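Local coordinates for protein glucokinase (PDB 6EDI) that probably phosphorylates D-glucose at the expense of ATP, as a dimeric glucokinase caught here in its open conformation, at residues G193-A196 / G197-I200; I274-A277 / A278-A282; A322-R325 / L326-L330; L373-A377 / M378-F382. All blocks are in the same frame, centred on the assembly; numbering follows the deposited sequence.

Contact 1: residues G193-A196 / G197-I200; sequences GKPA and GSTI
Ser198 folds back against Pro195 and closes a type II beta turn that runs from one to the other. Its CB lies 3.2 Å from Pro195 O and also brushes Pro195 CD. Beyond it, OG, set beside the backbone N and opposite the carbonyl carbon (chi1 -59°), is brought over Pro195 and meets two things at once. It makes a weak hydrogen bond of 3.1 Å to Pro195 O and touches the ring, with Pro195 CB only 3.2 Å from OG. The firmer link is the turn's own bond, Ser198 N to Pro195 O at 3.1 Å, with an N-H...O angle of 153°. Pro195 supplies the turn's acceptor carbonyl and a ring for the hydroxyl to rest on; Ala196 takes position i+1, and Gly197 suits i+2, where positive phi would drive a CB into Ala196 O. Outside the turn, Lys194 crosses Thr199 at about a right angle, Lys194 CD resting 4.0 Å from the methyl Thr199 CG2, while Thr199 OG1 is bound instead to Gly201 N and Ser169 OG. This surface loop follows helix 187-190, whose Trp187 packs on Ala196 and Thr199; at its far end Ile200 is buried against helix 157-170, and strand 205-210 comes next.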
# COMPACT_ATOMS: atom_id res chain seq x y z
N GLY A 193 3.29 -25.42 -5.22
CA GLY A 193 2.92 -26.50 -6.12
C GLY A 193 1.59 -26.30 -6.82
O GLY A 193 1.18 -27.14 -7.63
N LYS A 194 0.91 -25.20 -6.52
CA LYS A 194 -0.39 -24.92 -7.13
C LYS A 194 -0.25 -24.18 -8.47
O LYS A 194 0.64 -23.36 -8.64
CB LYS A 194 -1.28 -24.13 -6.18
CG LYS A 194 -1.56 -24.84 -4.88
CD LYS A 194 -2.63 -24.15 -4.07
CE LYS A 194 -2.83 -24.89 -2.76
NZ LYS A 194 -1.49 -25.25 -2.21
N PRO A 195 -1.16 -24.47 -9.43
CA PRO A 195 -1.12 -23.88 -10.77
C PRO A 195 -1.48 -22.40 -10.76
O PRO A 195 -2.31 -21.98 -9.95
CB PRO A 195 -2.20 -24.66 -11.53
CG PRO A 195 -2.51 -25.87 -10.69
CD PRO A 195 -2.26 -25.44 -9.28
N ALA A 196 -0.89 -21.62 -11.66
CA ALA A 196 -1.26 -20.21 -11.81
C ALA A 196 -2.75 -20.09 -12.07
O ALA A 196 -3.29 -20.85 -12.86
CB ALA A 196 -0.47 -19.57 -12.95
N GLY A 197 -3.43 -19.17 -11.39
CA GLY A 197 -4.85 -18.93 -11.63
C GLY A 197 -5.74 -19.81 -10.77
O GLY A 197 -6.94 -19.63 -10.76
N SER A 198 -5.14 -20.75 -10.05
CA SER A 198 -5.91 -21.66 -9.20
C SER A 198 -6.16 -21.01 -7.85
O SER A 198 -7.06 -21.42 -7.12
CB SER A 198 -5.15 -22.97 -9.01
OG SER A 198 -4.93 -23.57 -10.26
N THR A 199 -5.36 -20.00 -7.54
CA THR A 199 -5.38 -19.35 -6.24
C THR A 199 -4.65 -18.04 -6.44
O THR A 199 -3.90 -17.91 -7.43
CB THR A 199 -4.64 -20.20 -5.20
OG1 THR A 199 -4.53 -19.48 -3.96
CG2 THR A 199 -3.26 -20.57 -5.71
N ILE A 200 -4.85 -17.05 -5.58
CA ILE A 200 -3.97 -15.88 -5.61
C ILE A 200 -2.66 -16.26 -4.95
O ILE A 200 -1.61 -15.68 -5.22
CB ILE A 200 -4.55 -14.64 -4.89
CG1 ILE A 200 -4.92 -14.96 -3.44
CG2 ILE A 200 -5.76 -14.09 -5.65
CD1 ILE A 200 -5.13 -13.70 -2.59

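Contact 2: residues I274-A277 / A278-A282; sequences IWEA and ASNGA
Trp275 O is gripped by two donors from the next turn of chain, Ser279 OG at 2.7 Å and Ala278 N at 3.0 Å, which come to it from opposite faces of the carbonyl plane. Ala278 N closes a short 3-10 turn, residues 275-278, and Ser279 follows it on the way to the N-cap of helix 281-292. Serine suits its place because a chi1 of 47°, holding OG between the backbone N and the carbonyl carbon, bends the hydroxyl back to the carbonyl four residues earlier. Glu276 O has two partners as well: Ser279 N at 3.1 Å with a fairly straight bond (162°), and Asn280 N by a weak, bent one. The small Ala277 and Ala278 let the turn press against Leu254 of helix 245-259, while Ile274 packs on Met378 of the second subunit. Asn280 is the N-cap residue; its OD1 accepts from Gly283 N. Its ND2 makes a weak bond to Thr212 O, and Glu276 OE2 takes Val214 N, so both side chains reach the glycine-rich hairpin between strands 205-210 and 214-222. Their carboxylate and amide planes are nearly parallel, 6° apart, with Glu276 CG 3.9 Å from Asn280 ND2.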
# COMPACT_ATOMS: atom_id res chain seq x y z
N ILE A 274 -4.55 12.03 -14.52
CA ILE A 274 -4.39 10.82 -13.73
C ILE A 274 -4.56 9.58 -14.60
O ILE A 274 -5.20 9.64 -15.66
CB ILE A 274 -5.33 10.81 -12.52
CG1 ILE A 274 -6.80 10.78 -12.95
CG2 ILE A 274 -5.10 12.05 -11.69
CD1 ILE A 274 -7.77 10.81 -11.76
N TRP A 275 -3.96 8.46 -14.19
CA TRP A 275 -4.03 7.22 -14.97
C TRP A 275 -5.47 6.82 -15.28
O TRP A 275 -5.75 6.28 -16.34
CB TRP A 275 -3.37 6.07 -14.22
CG TRP A 275 -1.89 6.00 -14.39
CD1 TRP A 275 -0.95 6.32 -13.45
CD2 TRP A 275 -1.17 5.58 -15.56
NE1 TRP A 275 0.31 6.12 -13.97
CE2 TRP A 275 0.21 5.67 -15.26
CE3 TRP A 275 -1.55 5.14 -16.83
CZ2 TRP A 275 1.21 5.32 -16.18
CZ3 TRP A 275 -0.56 4.80 -17.75
CH2 TRP A 275 0.81 4.90 -17.42
N GLU A 276 -6.36 7.07 -14.33
CA GLU A 276 -7.78 6.75 -14.49
C GLU A 276 -8.35 7.37 -15.75
O GLU A 276 -9.16 6.75 -16.45
CB GLU A 276 -8.56 7.25 -13.27
CG GLU A 276 -10.07 7.40 -13.48
CD GLU A 276 -10.79 7.81 -12.21
OE1 GLU A 276 -11.03 9.02 -12.03
OE2 GLU A 276 -11.10 6.92 -11.40
N ALA A 277 -7.92 8.59 -16.06
CA ALA A 277 -8.46 9.32 -17.19
C ALA A 277 -8.11 8.69 -18.54
O ALA A 277 -8.77 8.94 -19.53
CB ALA A 277 -8.02 10.78 -17.14
N ALA A 278 -7.08 7.85 -18.56
CA ALA A 278 -6.68 7.16 -19.79
C ALA A 278 -7.14 5.71 -19.82
O ALA A 278 -6.78 4.98 -20.74
CB ALA A 278 -5.15 7.22 -19.96
N SER A 279 -7.93 5.29 -18.84
CA SER A 279 -8.27 3.88 -18.72
C SER A 279 -9.75 3.63 -18.36
O SER A 279 -10.16 2.48 -18.20
CB SER A 279 -7.32 3.19 -17.72
OG SER A 279 -7.20 3.97 -16.53
N ASN A 280 -10.53 4.70 -18.24
CA ASN A 280 -11.97 4.60 -17.95
C ASN A 280 -12.88 4.85 -19.17
O ASN A 280 -12.39 4.99 -20.30
CB ASN A 280 -12.34 5.58 -16.83
CG ASN A 280 -12.15 7.03 -17.24
OD1 ASN A 280 -11.62 7.32 -18.31
ND2 ASN A 280 -12.57 7.94 -16.38
N GLY A 281 -14.19 4.91 -18.96
CA GLY A 281 -15.13 5.19 -20.04
C GLY A 281 -14.86 6.52 -20.72
O GLY A 281 -14.78 6.59 -21.95
N ALA A 282 -14.71 7.57 -19.92
CA ALA A 282 -14.39 8.89 -20.43
C ALA A 282 -13.16 8.87 -21.31
O ALA A 282 -13.14 9.48 -22.38
CB ALA A 282 -14.19 9.85 -19.29

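Contact 3: residues A322-R325 / L326-L330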
# COMPACT_ATOMS: atom_id res chain seq x y z
N ALA A 322 -8.72 2.73 -30.21
CA ALA A 322 -9.12 3.38 -28.96
C ALA A 322 -9.17 2.39 -27.80
O ALA A 322 -8.77 2.73 -26.68
CB ALA A 322 -10.45 4.07 -29.13
N VAL A 323 -9.66 1.18 -28.07
CA VAL A 323 -9.67 0.11 -27.07
C VAL A 323 -8.25 -0.34 -26.76
O VAL A 323 -7.89 -0.56 -25.59
CB VAL A 323 -10.50 -1.10 -27.53
CG1 VAL A 323 -10.28 -2.29 -26.63
CG2 VAL A 323 -11.95 -0.73 -27.54
N ASP A 324 -7.45 -0.51 -27.81
CA ASP A 324 -6.06 -0.95 -27.64
C ASP A 324 -5.30 0.05 -26.77
O ASP A 324 -4.60 -0.35 -25.84
CB ASP A 324 -5.38 -1.11 -28.99
CG ASP A 324 -3.96 -1.65 -28.88
OD1 ASP A 324 -3.75 -2.70 -28.22
OD2 ASP A 324 -3.06 -1.02 -29.47
N ARG A 325 -5.44 1.35 -27.07
CA ARG A 325 -4.78 2.37 -26.26
C ARG A 325 -5.30 2.37 -24.82
O ARG A 325 -4.53 2.59 -23.87
CB ARG A 325 -4.93 3.77 -26.88
CG ARG A 325 -4.03 4.81 -26.20
CD ARG A 325 -4.25 6.24 -26.63
NE ARG A 325 -4.00 6.46 -28.06
CZ ARG A 325 -2.80 6.64 -28.59
NH1 ARG A 325 -1.71 6.61 -27.83
NH2 ARG A 325 -2.69 6.83 -29.90
N LEU A 326 -6.59 2.10 -24.66
CA LEU A 326 -7.22 2.05 -23.34
C LEU A 326 -6.52 1.04 -22.45
O LEU A 326 -6.07 1.37 -21.35
CB LEU A 326 -8.72 1.69 -23.44
CG LEU A 326 -9.55 2.04 -22.20
CD1 LEU A 326 -9.80 3.54 -22.11
CD2 LEU A 326 -10.87 1.28 -22.12
N TYR A 327 -6.42 -0.20 -22.92
CA TYR A 327 -5.78 -1.25 -22.15
C TYR A 327 -4.25 -1.16 -22.11
O TYR A 327 -3.63 -1.63 -21.15
CB TYR A 327 -6.26 -2.61 -22.64
CG TYR A 327 -7.70 -2.82 -22.26
CD1 TYR A 327 -8.13 -2.60 -20.95
CD2 TYR A 327 -8.64 -3.20 -23.21
CE1 TYR A 327 -9.45 -2.79 -20.60
CE2 TYR A 327 -9.97 -3.37 -22.86
CZ TYR A 327 -10.36 -3.17 -21.55
OH TYR A 327 -11.66 -3.35 -21.20
N LYS A 328 -3.65 -0.56 -23.12
CA LYS A 328 -2.21 -0.34 -23.06
C LYS A 328 -1.89 0.56 -21.88
O LYS A 328 -0.92 0.33 -21.15
CB LYS A 328 -1.69 0.26 -24.37
CG LYS A 328 -1.45 -0.78 -25.47
CD LYS A 328 -0.55 -0.22 -26.58
CE LYS A 328 -0.39 -1.21 -27.74
NZ LYS A 328 -0.16 -2.60 -27.26
N ASN A 329 -2.72 1.58 -21.67
CA ASN A 329 -2.57 2.49 -20.55
C ASN A 329 -3.06 1.97 -19.20
O ASN A 329 -2.47 2.30 -18.15
CB ASN A 329 -3.20 3.84 -20.89
CG ASN A 329 -2.29 4.67 -21.77
OD1 ASN A 329 -1.07 4.68 -21.57
ND2 ASN A 329 -2.86 5.34 -22.76
N LEU A 330 -4.11 1.17 -19.20
CA LEU A 330 -4.48 0.45 -17.99
C LEU A 330 -3.27 -0.37 -17.52
O LEU A 330 -2.90 -0.35 -16.34
CB LEU A 330 -5.68 -0.47 -18.22
CG LEU A 330 -5.99 -1.34 -17.00
CD1 LEU A 330 -6.55 -0.46 -15.88
CD2 LEU A 330 -6.96 -2.46 -17.35
O HOH W 1 -5.63 5.62 -23.24
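Leu326, Tyr327, Lys328 and Asn329 each give their N-H to the carbonyl four residues back, on Ala322, Val323, Asp324 and Arg325. The shortest joins Lys328 N to Asp324 O at 2.9 Å, and Tyr327 N meets Val323 O almost straight (168°). Ala322 O has a second donor in Asn287 ND2 of helix 281-292.

Lys328 and Asp324 also meet through their charged side chains. Lys328 CG lies anti to its own carbonyl carbon (chi1 -82°), which lays the chain back over the preceding turn toward Asp324. There the methylene Lys328 CE sits 3.2 Å from Asp324 OD2, while the ammonium makes a long salt bridge, Lys328 NZ to Asp324 OD1 at 3.7 Å. That OD1 is also hydrogen-bonded to Tyr359 OH, and the long lysine contact is the looser of the two.

The backbone bonds are the i to i+4 hydrogen bonds of an alpha helix, here the long helix 317-341, whose flanks differ. Its apolar side carries Val323 CG1 against Tyr327 CD2 and CE2, 3.9 Å from CD2, the two side chains running side by side. Tyrosine fits here because its ring also meets Tyr359 and Phe360 while its OH reaches Asn356 ND2. Leu326 packs on Leu284 of helix 281-292.

Water mediates the last link: one molecule accepts from Asn329 ND2 at 2.8 Å and donates weakly to Arg325 O. Alongside, Arg325 CG rests 3.7 Å from Asn329 ND2, the arginine chain continuing toward Asn287 and Tyr290.

Contact 4: residues L373-A377 / M378-F382; sequences LHEHA and MERQF
His376 and Glu379 stand 5.3 Å apart at their CA atoms, where a type I beta turn from Leu373 to His376 gives way to helix 377-382. The extended backbone of His376 (psi 140°) sends its carbonyl into the new helix, where His376 O accepts from both Arg380 N and Glu379 N, each at 3.0 Å.

The imidazole of His376 turns its edge to the helix start, and His376 ND1 accepts from Met378 N at 2.9 Å, the donor close to the ring plane. Its other nitrogen, NE2, is bound to Glu336 OE1 of helix 317-341, which fixes the ring's rotation. Met378 CG packs 3.4 Å from His376 CE1. Arg380, extended from CG to NE, reaches back along the turn: Arg380 NE to Glu375 O is short, 2.6 Å, with the oxygen lying in the guanidinium plane. Glu379 lies alongside His374, its carboxylate stacked over one ring face with planes 24° apart; Glu379 OE1 also accepts from Ser386 N. His376 and Met378 further touch Ser239 and Ser237 of the second subunit. A side chain that accepts from a backbone N-H in the first turn, from the position just before the helix, is a helix N-cap; here the His376 imidazole caps Met378 N, at the dimer interface.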
# COMPACT_ATOMS: atom_id res chain seq x y z
N LEU A 373 3.75 -3.49 -20.40
CA LEU A 373 4.18 -3.61 -19.01
C LEU A 373 5.69 -3.56 -18.97
O LEU A 373 6.29 -2.88 -18.12
CB LEU A 373 3.70 -4.94 -18.43
CG LEU A 373 3.88 -5.12 -16.93
CD1 LEU A 373 2.81 -4.33 -16.19
CD2 LEU A 373 3.84 -6.59 -16.56
N HIS A 374 6.31 -4.25 -19.92
CA HIS A 374 7.75 -4.40 -19.94
C HIS A 374 8.54 -3.17 -20.39
O HIS A 374 9.77 -3.22 -20.41
CB HIS A 374 8.15 -5.64 -20.76
CG HIS A 374 7.75 -6.94 -20.14
ND1 HIS A 374 8.14 -8.16 -20.65
CD2 HIS A 374 7.00 -7.22 -19.05
CE1 HIS A 374 7.65 -9.13 -19.91
NE2 HIS A 374 6.94 -8.58 -18.93
N GLU A 375 7.86 -2.07 -20.69
CA GLU A 375 8.54 -0.82 -21.06
C GLU A 375 9.09 -0.07 -19.86
O GLU A 375 9.91 0.84 -20.01
CB GLU A 375 7.62 0.10 -21.87
CG GLU A 375 6.99 -0.55 -23.11
CD GLU A 375 6.15 0.43 -23.94
OE1 GLU A 375 6.16 1.64 -23.65
OE2 GLU A 375 5.48 -0.03 -24.90
N HIS A 376 8.62 -0.43 -18.66
CA HIS A 376 9.01 0.22 -17.42
C HIS A 376 10.52 0.11 -17.21
O HIS A 376 11.11 -0.94 -17.47
CB HIS A 376 8.30 -0.42 -16.21
CG HIS A 376 8.36 0.42 -14.97
ND1 HIS A 376 9.49 0.51 -14.18
CD2 HIS A 376 7.42 1.20 -14.38
CE1 HIS A 376 9.25 1.32 -13.16
NE2 HIS A 376 8.00 1.76 -13.26
N ALA A 377 11.14 1.18 -16.72
CA ALA A 377 12.59 1.22 -16.51
C ALA A 377 13.09 0.09 -15.63
O ALA A 377 14.23 -0.37 -15.76
CB ALA A 377 13.01 2.55 -15.93
N MET A 378 12.24 -0.35 -14.70
CA MET A 378 12.67 -1.35 -13.72
C MET A 378 12.47 -2.78 -14.22
O MET A 378 12.99 -3.74 -13.63
CB MET A 378 11.92 -1.13 -12.40
CG MET A 378 12.19 0.24 -11.78
SD MET A 378 13.92 0.40 -11.24
CE MET A 378 13.86 -0.53 -9.71
N GLU A 379 11.70 -2.92 -15.30
CA GLU A 379 11.63 -4.21 -15.97
C GLU A 379 12.80 -4.29 -16.93
O GLU A 379 13.48 -5.31 -17.03
CB GLU A 379 10.30 -4.39 -16.71
CG GLU A 379 10.20 -5.69 -17.47
CD GLU A 379 10.27 -6.91 -16.57
OE1 GLU A 379 9.93 -6.78 -15.37
OE2 GLU A 379 10.67 -7.99 -17.06
N ARG A 380 13.04 -3.20 -17.65
CA ARG A 380 14.16 -3.16 -18.58
C ARG A 380 15.47 -3.47 -17.87
O ARG A 380 16.28 -4.26 -18.35
CB ARG A 380 14.22 -1.79 -19.27
CG ARG A 380 13.02 -1.51 -20.19
CD ARG A 380 13.11 -0.11 -20.82
NE ARG A 380 11.91 0.31 -21.55
CZ ARG A 380 11.87 0.53 -22.87
NH1 ARG A 380 12.95 0.35 -23.60
NH2 ARG A 380 10.74 0.93 -23.45
N GLN A 381 15.67 -2.86 -16.71
CA GLN A 381 16.94 -3.03 -16.00
C GLN A 381 17.01 -4.27 -15.13
O GLN A 381 18.06 -4.92 -15.06
CB GLN A 381 17.25 -1.80 -15.15
CG GLN A 381 17.41 -0.51 -15.94
CD GLN A 381 17.64 0.68 -15.04
OE1 GLN A 381 16.68 1.34 -14.60
NE2 GLN A 381 18.90 0.97 -14.75
N PHE A 382 15.90 -4.61 -14.47
CA PHE A 382 15.97 -5.61 -13.40
C PHE A 382 14.93 -6.74 -13.44
O PHE A 382 14.98 -7.62 -12.57
CB PHE A 382 15.92 -4.93 -12.02
CG PHE A 382 16.85 -3.76 -11.87
CD1 PHE A 382 18.22 -3.95 -11.66
CD2 PHE A 382 16.36 -2.46 -11.92
CE1 PHE A 382 19.08 -2.87 -11.52
CE2 PHE A 382 17.22 -1.36 -11.78
CZ PHE A 382 18.58 -1.57 -11.57

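Overall arrangement
From the N terminus the four contacts come in series, and none nests in or crosses another; contacts 1, 2 and 4 shape turns or helix starts, while contact 3 is one stretch of a continuous helix. Contact 1 shapes the surface loop between helix 187-190 and strand 205-210 and stands apart, its nearest atoms about 14 Å from those of contact 4. Contact 2 bends the chain into helix 281-292. Contact 3, within helix 317-341, touches it directly: Trp275 CZ3 lies 3.2 Å from Asn329 O, and Leu326 CD1 packs against Ala278, Ser279 and Asn280. Contact 4 turns helix 363-373 into helix 377-382 and, about 6 Å from contact 3 at the nearest atoms, leans on the same long helix. Contacts 2 and 4 both reach the second subunit.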